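Local coordinates for protein 2-polyprenyl-6-methoxyphenol hydroxylase-like FAD-dependent oxidoreductase (Streptomyces sp. NRRL 11266, PDB 6UI5) that binds flavin-adenine dinucleotide and belongs to the FAD-dependent oxidoreductases that resemble 2-polyprenyl-6-methoxyphenol hydroxylase, at residues 317-320 and 321-325. Numbering follows the deposited sequence.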
loop_
_atom_site.group_PDB
_atom_site.type_symbol
_atom_site.label_atom_id
_atom_site.label_comp_id
_atom_site.label_asym_id
_atom_site.label_seq_id
_atom_site.Cartn_x
_atom_site.Cartn_y
_atom_site.Cartn_z
ATOM N N GLY A 317 -19.553 -20.406 -34.594
ATOM C CA GLY A 317 -20.726 -21.073 -34.075
ATOM C C GLY A 317 -20.478 -22.069 -32.961
ATOM O O GLY A 317 -21.432 -22.706 -32.491
ATOM N N TRP A 318 -19.240 -22.223 -32.509
ATOM C CA TRP A 318 -18.964 -23.169 -31.447
ATOM C C TRP A 318 -18.721 -22.509 -30.103
ATOM O O TRP A 318 -18.553 -23.218 -29.108
ATOM C CB TRP A 318 -17.772 -24.058 -31.818
ATOM C CG TRP A 318 -16.438 -23.411 -32.043
ATOM C CD1 TRP A 318 -15.808 -23.228 -33.249
ATOM C CD2 TRP A 318 -15.529 -22.930 -31.042
ATOM N NE1 TRP A 318 -14.579 -22.637 -33.059
ATOM C CE2 TRP A 318 -14.384 -22.445 -31.714
ATOM C CE3 TRP A 318 -15.582 -22.834 -29.653
ATOM C CZ2 TRP A 318 -13.295 -21.900 -31.035
ATOM C CZ3 TRP A 318 -14.502 -22.264 -28.979
ATOM C CH2 TRP A 318 -13.375 -21.812 -29.672
ATOM N N ALA A 319 -18.702 -21.188 -30.051
ATOM C CA ALA A 319 -18.562 -20.493 -28.784
ATOM C C ALA A 319 -19.657 -20.947 -27.823
ATOM O O ALA A 319 -20.819 -21.061 -28.233
ATOM C CB ALA A 319 -18.654 -18.981 -28.998
ATOM N N PRO A 320 -19.332 -21.247 -26.566
ATOM C CA PRO A 320 -20.382 -21.368 -25.543
ATOM C C PRO A 320 -21.158 -20.066 -25.402
ATOM O O PRO A 320 -20.714 -18.995 -25.820
ATOM C CB PRO A 320 -19.610 -21.691 -24.251
ATOM C CG PRO A 320 -18.306 -22.253 -24.706
ATOM C CD PRO A 320 -17.996 -21.578 -26.043
ATOM N N ALA A 321 -22.322 -20.163 -24.761
ATOM C CA ALA A 321 -23.233 -19.024 -24.700
ATOM C C ALA A 321 -22.610 -17.829 -23.979
ATOM O O ALA A 321 -22.829 -16.677 -24.376
ATOM C CB ALA A 321 -24.540 -19.441 -24.024
ATOM N N ASP A 322 -21.818 -18.077 -22.936
ATOM C CA ASP A 322 -21.343 -17.030 -22.037
ATOM C C ASP A 322 -19.891 -16.643 -22.287
ATOM O O ASP A 322 -19.250 -16.075 -21.393
ATOM C CB ASP A 322 -21.515 -17.467 -20.579
ATOM C CG ASP A 322 -20.679 -18.697 -20.229
ATOM O OD1 ASP A 322 -20.088 -19.313 -21.139
ATOM O OD2 ASP A 322 -20.619 -19.055 -19.032
ATOM N N LEU A 323 -19.354 -16.950 -23.473
ATOM C CA LEU A 323 -17.925 -16.766 -23.704
ATOM C C LEU A 323 -17.572 -15.304 -24.000
ATOM O O LEU A 323 -16.592 -14.778 -23.449
ATOM C CB LEU A 323 -17.454 -17.688 -24.831
ATOM C CG LEU A 323 -16.041 -17.440 -25.363
ATOM C CD1 LEU A 323 -14.993 -17.896 -24.345
ATOM C CD2 LEU A 323 -15.855 -18.147 -26.694
ATOM N N LEU A 324 -18.356 -14.613 -24.834
ATOM C CA LEU A 324 -18.037 -13.204 -25.082
ATOM C C LEU A 324 -18.269 -12.345 -23.851
ATOM O O LEU A 324 -17.684 -11.256 -23.749
ATOM C CB LEU A 324 -18.847 -12.646 -26.250
ATOM C CG LEU A 324 -18.457 -13.152 -27.644
ATOM C CD1 LEU A 324 -19.616 -12.928 -28.628
ATOM C CD2 LEU A 324 -17.152 -12.508 -28.152
ATOM N N ASP A 325 -19.107 -12.795 -22.912
ATOM C CA ASP A 325 -19.285 -11.994 -21.712
ATOM C C ASP A 325 -18.073 -12.081 -20.810
ATOM O O ASP A 325 -17.931 -11.261 -19.892
ATOM C CB ASP A 325 -20.557 -12.411 -20.971
ATOM C CG ASP A 325 -21.826 -11.869 -21.633
ATOM O OD1 ASP A 325 -21.803 -10.757 -22.217
ATOM O OD2 ASP A 325 -22.860 -12.565 -21.569
#
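A type I beta turn, in which Pro320 and Leu323 meet, lies in the loop between helix 295-316 and helix 325-346. Its backbone bond is weak: Leu323 N reaches Pro320 O at 3.4 Å, with an N-H...O angle of 155°. Apolar contacts accompany it. The Leu323 side chain points back toward Ala319 and Pro320, CG anti to the backbone N (chi1 169°), which carries CD2 to 3.7 Å from Ala319 CB. The same methyl, Leu323 CD2, lies 4.1 Å from Pro320 CD, the ring carbon bonded to the proline nitrogen. On another part of that ring, Pro320 CB comes within 3.9 Å of Asp322 OD1, a van der Waals contact made by the exposed Asp322. Leu323 itself is buried, resting on Trp309 of helix 295-316 and Trp494 of helix 484-495, while Ala319 packs on Ala313 and Glu314. Upstream, Gly317 ends helix 295-316 in a Schellman motif with positive phi (86°); downstream, Asp325 forms a salt bridge with Arg275. A Schellman motif followed by a proline-initiated type I turn thus forms the surface connection between two helices, with Leu323 packed inward.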